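Local structure of putative trimethylamine methyltransferase (Rhizobium meliloti, 4YYC) at residues S273-S278 with G316-S321; V339-A344 with T381-T386; P353-G358 with V389-G394. The protein probably acts as a methyltransferase of the trimethylamine methyltransferase (MTTB) family. All blocks are in the same frame, centred on the assembly; numbering follows the deposited sequence. Where two conformers were deposited one is given.

Contact 1 of 3, residues S273-S278 with G316-S321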
loop_
_atom_site.group_PDB
_atom_site.type_symbol
_atom_site.label_atom_id
_atom_site.label_comp_id
_atom_site.label_asym_id
_atom_site.label_seq_id
_atom_site.Cartn_x
_atom_site.Cartn_y
_atom_site.Cartn_z
ATOM N N SER A 273 -7.779 -3.830 -23.083
ATOM C CA SER A 273 -6.653 -3.540 -22.213
ATOM C C SER A 273 -5.403 -3.134 -22.990
ATOM O O SER A 273 -4.675 -3.978 -23.529
ATOM C CB SER A 273 -6.314 -4.786 -21.341
ATOM O OG SER A 273 -7.438 -5.151 -20.535
ATOM N N PRO A 274 -5.104 -1.834 -23.035
ATOM C CA PRO A 274 -3.771 -1.398 -23.395
ATOM C C PRO A 274 -2.728 -2.193 -22.611
ATOM O O PRO A 274 -2.950 -2.509 -21.434
ATOM C CB PRO A 274 -3.793 0.082 -22.990
ATOM C CG PRO A 274 -5.219 0.475 -23.220
ATOM C CD PRO A 274 -6.021 -0.699 -22.781
ATOM N N PHE A 275 -1.623 -2.520 -23.251
ATOM C CA PHE A 275 -0.531 -3.238 -22.607
ATOM C C PHE A 275 0.703 -2.360 -22.691
ATOM O O PHE A 275 1.353 -2.289 -23.745
ATOM C CB PHE A 275 -0.300 -4.572 -23.303
ATOM C CG PHE A 275 0.710 -5.439 -22.606
ATOM C CD1 PHE A 275 0.311 -6.259 -21.557
ATOM C CD2 PHE A 275 2.041 -5.382 -22.948
ATOM C CE1 PHE A 275 1.234 -7.038 -20.870
ATOM C CE2 PHE A 275 2.989 -6.174 -22.277
ATOM C CZ PHE A 275 2.574 -6.991 -21.245
ATOM N N ILE A 276 0.996 -1.679 -21.594
ATOM C CA ILE A 276 1.913 -0.571 -21.625
ATOM C C ILE A 276 3.016 -0.650 -20.586
ATOM O O ILE A 276 2.760 -0.935 -19.415
ATOM C CB ILE A 276 1.147 0.725 -21.492
ATOM C CG1 ILE A 276 0.475 1.007 -22.854
ATOM C CG2 ILE A 276 1.986 1.917 -21.082
ATOM C CD1 ILE A 276 -0.557 2.068 -22.710
ATOM N N LEU A 277 4.245 -0.460 -21.066
ATOM C CA LEU A 277 5.359 -0.066 -20.237
ATOM C C LEU A 277 5.650 1.390 -20.597
ATOM O O LEU A 277 6.068 1.690 -21.734
ATOM C CB LEU A 277 6.570 -0.933 -20.528
ATOM C CG LEU A 277 6.350 -2.433 -20.262
ATOM C CD1 LEU A 277 7.633 -3.161 -20.626
ATOM C CD2 LEU A 277 5.981 -2.651 -18.801
ATOM N N SER A 278 5.461 2.295 -19.651
ATOM C CA SER A 278 5.617 3.721 -19.931
ATOM C C SER A 278 7.059 4.008 -20.296
ATOM O O SER A 278 7.976 3.506 -19.640
ATOM C CB SER A 278 5.198 4.570 -18.745
ATOM O OG SER A 278 3.803 4.551 -18.580
ATOM N N GLY A 316 -9.863 -1.564 -19.528
ATOM C CA GLY A 316 -8.712 -2.237 -18.903
ATOM C C GLY A 316 -7.481 -1.399 -19.028
ATOM O O GLY A 316 -7.431 -0.462 -19.826
ATOM N N THR A 317 -6.492 -1.672 -18.206
ATOM C CA THR A 317 -5.196 -1.055 -18.327
ATOM C C THR A 317 -4.198 -2.086 -17.713
ATOM O O THR A 317 -4.363 -2.451 -16.562
ATOM C CB THR A 317 -5.156 0.280 -17.543
ATOM O OG1 THR A 317 -5.907 1.295 -18.241
ATOM C CG2 THR A 317 -3.762 0.799 -17.368
ATOM N N PHE A 318 -3.144 -2.432 -18.450
ATOM C CA PHE A 318 -1.945 -2.991 -17.849
ATOM C C PHE A 318 -0.899 -1.903 -18.017
ATOM O O PHE A 318 -0.589 -1.530 -19.171
ATOM C CB PHE A 318 -1.485 -4.267 -18.517
ATOM C CG PHE A 318 -0.201 -4.758 -17.972
ATOM C CD1 PHE A 318 -0.184 -5.575 -16.879
ATOM C CD2 PHE A 318 1.011 -4.337 -18.526
ATOM C CE1 PHE A 318 1.027 -5.996 -16.334
ATOM C CE2 PHE A 318 2.218 -4.778 -17.993
ATOM C CZ PHE A 318 2.209 -5.595 -16.893
ATOM N N ALA A 319 -0.384 -1.402 -16.909
ATOM C CA ALA A 319 0.568 -0.315 -16.965
ATOM C C ALA A 319 1.676 -0.466 -15.951
ATOM O O ALA A 319 1.446 -0.643 -14.754
ATOM C CB ALA A 319 -0.153 1.026 -16.866
ATOM N N ALA A 320 2.874 -0.535 -16.466
ATOM C CA ALA A 320 4.065 -0.599 -15.651
ATOM C C ALA A 320 5.075 0.391 -16.195
ATOM O O ALA A 320 4.777 1.136 -17.167
ATOM C CB ALA A 320 4.579 -2.024 -15.657
ATOM N N SER A 321 6.228 0.487 -15.560
ATOM C CA SER A 321 7.284 1.386 -16.023
ATOM C C SER A 321 8.435 0.586 -16.603
ATOM O O SER A 321 8.375 -0.659 -16.681
ATOM C CB SER A 321 7.728 2.326 -14.882
ATOM O OG SER A 321 7.808 1.629 -13.660
HETATM O O HOH W 1 2.764 3.142 -16.393
#

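Contact 2 of 3, residues V339-A344 with T381-T386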
loop_
_atom_site.group_PDB
_atom_site.type_symbol
_atom_site.label_atom_id
_atom_site.label_comp_id
_atom_site.label_asym_id
_atom_site.label_seq_id
_atom_site.Cartn_x
_atom_site.Cartn_y
_atom_site.Cartn_z
ATOM N N VAL A 339 -0.876 6.595 -12.834
ATOM C CA VAL A 339 -1.600 6.243 -14.082
ATOM C C VAL A 339 -2.891 5.475 -13.745
ATOM O O VAL A 339 -3.971 5.811 -14.220
ATOM C CB VAL A 339 -0.742 5.369 -15.022
ATOM C CG1 VAL A 339 -1.560 4.716 -16.158
ATOM C CG2 VAL A 339 0.415 6.178 -15.603
ATOM N N SER A 340 -2.784 4.449 -12.915
ATOM C CA SER A 340 -3.949 3.633 -12.655
ATOM C C SER A 340 -5.019 4.317 -11.835
ATOM O O SER A 340 -6.230 4.136 -12.090
ATOM C CB SER A 340 -3.572 2.302 -12.044
ATOM O OG SER A 340 -2.882 1.534 -13.003
ATOM N N TYR A 341 -4.623 5.148 -10.869
ATOM C CA TYR A 341 -5.632 5.930 -10.142
ATOM C C TYR A 341 -6.379 6.846 -11.111
ATOM O O TYR A 341 -7.587 6.983 -11.043
ATOM C CB TYR A 341 -5.006 6.807 -9.051
ATOM C CG TYR A 341 -4.660 6.146 -7.727
ATOM C CD1 TYR A 341 -5.636 5.484 -6.970
ATOM C CD2 TYR A 341 -3.370 6.194 -7.213
ATOM C CE1 TYR A 341 -5.340 4.946 -5.731
ATOM C CE2 TYR A 341 -3.070 5.606 -5.992
ATOM C CZ TYR A 341 -4.054 5.004 -5.262
ATOM O OH TYR A 341 -3.785 4.408 -4.056
ATOM N N GLY A 342 -5.633 7.507 -11.992
ATOM C CA GLY A 342 -6.193 8.411 -12.954
ATOM C C GLY A 342 -7.074 7.689 -13.968
ATOM O O GLY A 342 -8.175 8.164 -14.337
ATOM N N ALA A 343 -6.616 6.543 -14.409
ATOM C CA ALA A 343 -7.366 5.786 -15.416
ATOM C C ALA A 343 -8.721 5.350 -14.827
ATOM O O ALA A 343 -9.762 5.334 -15.505
ATOM C CB ALA A 343 -6.560 4.590 -15.905
ATOM N N ALA A 344 -8.738 4.979 -13.559
ATOM C CA ALA A 344 -10.007 4.634 -12.901
ATOM C C ALA A 344 -11.010 5.788 -12.908
ATOM O O ALA A 344 -12.210 5.584 -13.155
ATOM C CB ALA A 344 -9.753 4.185 -11.471
ATOM N N THR A 381 -4.927 -0.693 -6.193
ATOM C CA THR A 381 -5.996 -1.369 -6.938
ATOM C C THR A 381 -7.305 -1.230 -6.176
ATOM O O THR A 381 -8.355 -0.901 -6.731
ATOM C CB THR A 381 -5.641 -2.857 -7.137
ATOM O OG1 THR A 381 -4.429 -2.963 -7.898
ATOM C CG2 THR A 381 -6.723 -3.611 -7.838
ATOM N N LEU A 382 -7.234 -1.428 -4.861
ATOM C CA LEU A 382 -8.454 -1.325 -4.054
ATOM C C LEU A 382 -8.893 0.133 -3.943
ATOM O O LEU A 382 -10.089 0.460 -4.099
ATOM C CB LEU A 382 -8.217 -1.867 -2.658
ATOM C CG LEU A 382 -9.449 -1.794 -1.733
ATOM C CD1 LEU A 382 -10.487 -2.767 -2.196
ATOM C CD2 LEU A 382 -9.074 -2.032 -0.289
ATOM N N LEU A 383 -7.967 1.020 -3.636
ATOM C CA LEU A 383 -8.346 2.404 -3.352
ATOM C C LEU A 383 -8.810 3.145 -4.590
ATOM O O LEU A 383 -9.632 4.068 -4.493
ATOM C CB LEU A 383 -7.186 3.150 -2.678
ATOM C CG LEU A 383 -6.791 2.597 -1.311
ATOM C CD1 LEU A 383 -5.684 3.441 -0.763
ATOM C CD2 LEU A 383 -7.943 2.587 -0.358
ATOM N N ALA A 384 -8.352 2.707 -5.763
ATOM C CA ALA A 384 -8.848 3.261 -7.042
ATOM C C ALA A 384 -10.253 2.805 -7.359
ATOM O O ALA A 384 -10.866 3.351 -8.289
ATOM C CB ALA A 384 -7.905 2.850 -8.178
ATOM N N GLY A 385 -10.786 1.805 -6.653
ATOM C CA GLY A 385 -12.126 1.282 -6.969
ATOM C C GLY A 385 -12.106 0.371 -8.178
ATOM O O GLY A 385 -12.994 0.438 -9.022
ATOM N N THR A 386 -11.106 -0.479 -8.288
ATOM C CA THR A 386 -10.989 -1.332 -9.471
ATOM C C THR A 386 -12.109 -2.385 -9.433
ATOM O O THR A 386 -12.299 -3.066 -8.434
ATOM C CB THR A 386 -9.587 -1.975 -9.544
ATOM O OG1 THR A 386 -8.601 -0.954 -9.492
ATOM C CG2 THR A 386 -9.380 -2.774 -10.810
#

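Contact 3 of 3, residues P353-G358 with V389-G394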
loop_
_atom_site.group_PDB
_atom_site.type_symbol
_atom_site.label_atom_id
_atom_site.label_comp_id
_atom_site.label_asym_id
_atom_site.label_seq_id
_atom_site.Cartn_x
_atom_site.Cartn_y
_atom_site.Cartn_z
ATOM N N PRO A 353 -17.051 -0.506 -16.517
ATOM C CA PRO A 353 -16.276 -1.132 -15.440
ATOM C C PRO A 353 -14.771 -1.160 -15.748
ATOM O O PRO A 353 -14.381 -1.221 -16.901
ATOM C CB PRO A 353 -16.848 -2.559 -15.365
ATOM C CG PRO A 353 -18.129 -2.501 -16.084
ATOM C CD PRO A 353 -17.980 -1.453 -17.153
ATOM N N PHE A 354 -13.954 -1.080 -14.703
ATOM C CA PHE A 354 -12.531 -0.801 -14.813
ATOM C C PHE A 354 -11.714 -2.011 -14.320
ATOM O O PHE A 354 -12.017 -2.595 -13.284
ATOM C CB PHE A 354 -12.227 0.450 -13.957
ATOM C CG PHE A 354 -10.805 0.837 -13.960
ATOM C CD1 PHE A 354 -10.166 1.167 -15.126
ATOM C CD2 PHE A 354 -10.104 0.878 -12.773
ATOM C CE1 PHE A 354 -8.820 1.521 -15.129
ATOM C CE2 PHE A 354 -8.771 1.219 -12.753
ATOM C CZ PHE A 354 -8.127 1.569 -13.939
ATOM N N ARG A 355 -10.652 -2.323 -15.064
ATOM C CA ARG A 355 -9.676 -3.352 -14.709
ATOM C C ARG A 355 -8.292 -2.731 -14.753
ATOM O O ARG A 355 -7.943 -2.019 -15.679
ATOM C CB ARG A 355 -9.711 -4.521 -15.719
ATOM C CG ARG A 355 -8.560 -5.528 -15.625
ATOM C CD ARG A 355 -7.451 -5.223 -16.609
ATOM N NE ARG A 355 -6.186 -5.818 -16.233
ATOM C CZ ARG A 355 -5.245 -6.212 -17.082
ATOM N NH1 ARG A 355 -5.429 -6.244 -18.395
ATOM N NH2 ARG A 355 -4.094 -6.640 -16.596
ATOM N N THR A 356 -7.507 -2.979 -13.713
ATOM C CA THR A 356 -6.096 -2.588 -13.639
ATOM C C THR A 356 -5.479 -3.313 -12.434
ATOM O O THR A 356 -6.138 -4.037 -11.722
ATOM C CB THR A 356 -5.847 -1.049 -13.485
ATOM O OG1 THR A 356 -4.482 -0.742 -13.857
ATOM C CG2 THR A 356 -6.076 -0.562 -12.071
ATOM N N GLY A 357 -4.191 -3.128 -12.264
ATOM C CA GLY A 357 -3.531 -3.515 -11.019
ATOM C C GLY A 357 -3.367 -4.974 -10.770
ATOM O O GLY A 357 -3.163 -5.775 -11.704
ATOM N N GLY A 358 -3.513 -5.337 -9.517
ATOM C CA GLY A 358 -3.195 -6.686 -9.070
ATOM C C GLY A 358 -1.956 -6.711 -8.198
ATOM O O GLY A 358 -1.518 -5.689 -7.693
ATOM N N VAL A 389 -9.921 -7.366 -11.182
ATOM C CA VAL A 389 -8.509 -7.414 -10.934
ATOM C C VAL A 389 -7.948 -8.720 -11.461
ATOM O O VAL A 389 -7.927 -9.772 -10.773
ATOM C CB VAL A 389 -8.211 -7.265 -9.424
ATOM C CG1 VAL A 389 -6.716 -7.126 -9.200
ATOM C CG2 VAL A 389 -8.955 -6.099 -8.798
ATOM N N LEU A 390 -7.404 -8.643 -12.665
ATOM C CA LEU A 390 -6.571 -9.712 -13.172
ATOM C C LEU A 390 -5.254 -9.696 -12.431
ATOM O O LEU A 390 -4.793 -8.647 -11.970
ATOM C CB LEU A 390 -6.348 -9.498 -14.672
ATOM C CG LEU A 390 -5.863 -10.729 -15.457
ATOM C CD1 LEU A 390 -6.825 -11.883 -15.306
ATOM C CD2 LEU A 390 -5.678 -10.279 -16.916
ATOM N N HIS A 391 -4.625 -10.860 -12.255
ATOM C CA HIS A 391 -3.317 -10.956 -11.614
ATOM C C HIS A 391 -3.366 -10.584 -10.131
ATOM O O HIS A 391 -2.401 -10.065 -9.566
ATOM C CB HIS A 391 -2.205 -10.150 -12.258
ATOM C CG HIS A 391 -2.207 -10.141 -13.759
ATOM N ND1 HIS A 391 -1.973 -11.255 -14.527
ATOM C CD2 HIS A 391 -2.315 -9.115 -14.619
ATOM C CE1 HIS A 391 -1.975 -10.928 -15.796
ATOM N NE2 HIS A 391 -2.174 -9.630 -15.888
ATOM N N ALA A 392 -4.489 -10.840 -9.486
ATOM C CA ALA A 392 -4.575 -10.521 -8.054
ATOM C C ALA A 392 -3.693 -11.370 -7.170
ATOM O O ALA A 392 -3.324 -10.935 -6.074
ATOM C CB ALA A 392 -6.033 -10.623 -7.605
ATOM N N ALA A 393 -3.328 -12.564 -7.616
ATOM C CA ALA A 393 -2.408 -13.460 -6.880
ATOM C C ALA A 393 -1.638 -14.344 -7.785
ATOM O O ALA A 393 -2.204 -14.890 -8.772
ATOM C CB ALA A 393 -3.130 -14.298 -5.868
ATOM N N GLY A 394 -0.392 -14.562 -7.456
ATOM C CA GLY A 394 0.439 -15.548 -8.137
ATOM C C GLY A 394 1.513 -15.060 -9.092
ATOM O O GLY A 394 2.408 -15.855 -9.455
HETATM O O HOH W 2 -5.802 -6.341 -13.307
#

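Contact 1 of 3, residues S273-S278 with G316-S321
With CG anti to the backbone N in both Phe275 (chi1 -174°) and Phe318 (chi1 175°), the two rings leave adjacent strands on the same face and point the same way. Their planes are 9° apart but slid, so the rings barely overlap: Phe318 CD2 lies over the rim of the Phe275 ring, 3.6 Å from Phe275 CE1. Leu277 turns CG back beside its own backbone N, which brings CD2 to the edge of the Phe318 ring and tightly against the next residue on that face, Leu277 CD2 to Ala320 CB being 3.5 Å. Ile276 and Ala319 face the other way, Ile276 onto Ile293 of helix 286-307.

Beneath the side chains four backbone bonds zip the strands together. Pro274 O takes Phe318 N at 3.0 Å, Phe318 O takes Ile276 N at 2.9 Å, Ile276 O takes Ala320 N at 3.0 Å and Ala320 O takes Ser278 N at 2.8 Å. A water also donates to Ala320 O and meets Ser278 OG, whose main partner is Thr289. At the start, Ser273 OG, bonded to Val271 O, sits 3.6 Å from Gly316 CA, where any CB would collide with it. The side chain of Phe318 lies about 4 Å from an unidentified bound ligand. Strand 269-277, helix 286-307 and strand 313-322 form a beta-alpha-beta crossover, consistent with the TIM-barrel fold of this family.

Contact 2 of 3, residues V339-A344 with T381-T386
Tyr341 and Ala344, on one side of helix 334-350, close over Ala384 and Leu383 at the end of helix 368-383. The contact is chiefly apolar. Tyr341 keeps CG beside its backbone N (chi1 -81°), which lays the ring alongside Leu383: Leu383 CB meets the ring edge in plane, 4.0 Å from Tyr341 CE1, while Leu383 CD1 comes within 3.9 Å of Tyr341 OH. Nearer the helix, Tyr341 CD1 is 3.7 Å from Ala384 CB, and that methyl also meets Ala344, with 4.0 Å between Ala384 CB and Ala344 CB. With an alanine in place of Tyr341, Ala384 CB and the flank of Leu383 would probably lose their cover, and a gap would be likely to open between the helices.

Polar groups add no hydrogen bond between the segments. Ala344 CB merely touches Ala384 O, at 3.5 Å, and that carbonyl is served by Arg348 of the first helix. The chain turn is held from within by a Schellman motif: Gly385, with positive phi (78°), follows the helix, its N bonds to Leu382 O, and Thr386 N reaches Thr381 O. Thr386 OG1 grips the same Thr381 O, on a lone pair in the carbonyl plane at 2.8 Å, so two donors fix this carbonyl.

Around this buried joint, Tyr51 meets the Tyr341 ring edge-to-face and Leu383 of the second subunit packs on both Tyr341 and Leu383. Phe354 of strand 354-355 lies against Ala343 and Ala344, so Ala344 fits where strand 354-355 and the end of helix 368-383 meet the same side of helix 334-350.

Contact 3 of 3, residues P353-G358 with V389-G394
Arg355 reaches Leu390 and His391 by a bent side chain. CG is anti to the backbone N (chi1 168°), but chi2, at -96°, kinks the chain and carries the guanidinium toward the loop 389-394. There Leu390 CD2 lies over one guanidinium face, offset toward its rim and 4.0 Å from Arg355 NH2. Leu390 also serves the imidazole within its own segment: its CG sits 3.8 Å above the plane of the His391 ring, over the ring centre. One leucine side chain thus touches a face of each flat group. The planes of the guanidinium and the imidazole are themselves turned 60° apart, with Arg355 NH2 and His391 NE2 3.6 Å from each other. Rather than bonding together, both nitrogens are hydrogen-bonded to the same oxygen of an unidentified ligand. Tyr141 N is the partner of the other ring nitrogen, His391 ND1, and so helps fix the ring's rotation.

A water bridges the segments at the edge of the guanidinium, in its plane. It accepts from Arg355 NE at 3.0 Å and donates to Leu390 O at 2.9 Å.

Farther along, packing is of methyl and backbone. Val389 CG1 comes 3.6 Å from Gly358 CA, and the same CA makes a long, bent C-H...O contact of 3.5 Å with His391 O. Glycine is needed at this point, since a CB on Gly358 would run into the carbonyls of both Leu390 and His391. Segment 353-358 carries the short strand 354-355 and runs on beyond it, and 389-394 leaves the end of strand 388-389. Loops after the C-terminal ends of the strands carry the binding site in TIM barrels, and here Arg355 and His391 both hold one oxygen of the bound ligand, consistent with a place in the pocket.

Overall arrangement
Contact 1 closes along the chain before contacts 2 and 3 open, and the segments of these two alternate. The centres of contact 1 and contact 2 lie about 13 Å apart, those of contact 1 and contact 3 about 12 Å, and those of contact 2 and contact 3 about 10 Å. Thr356 ties all three together: its OG1 is 3.2 Å from Thr317 O and 2.9 Å from Ser340 OG, both probable hydrogen bonds. Thr381 OG1 probably bonds Gly358 N at 3.0 Å, while Ala319 packs on Val339. The unidentified ligand lies about 3 Å from the Arg355 side chain and 4 Å from that of Phe318, but about 11 Å from that of Ser340. Contacts 1 and 3 therefore border the pocket, and contact 2 lies farther from it.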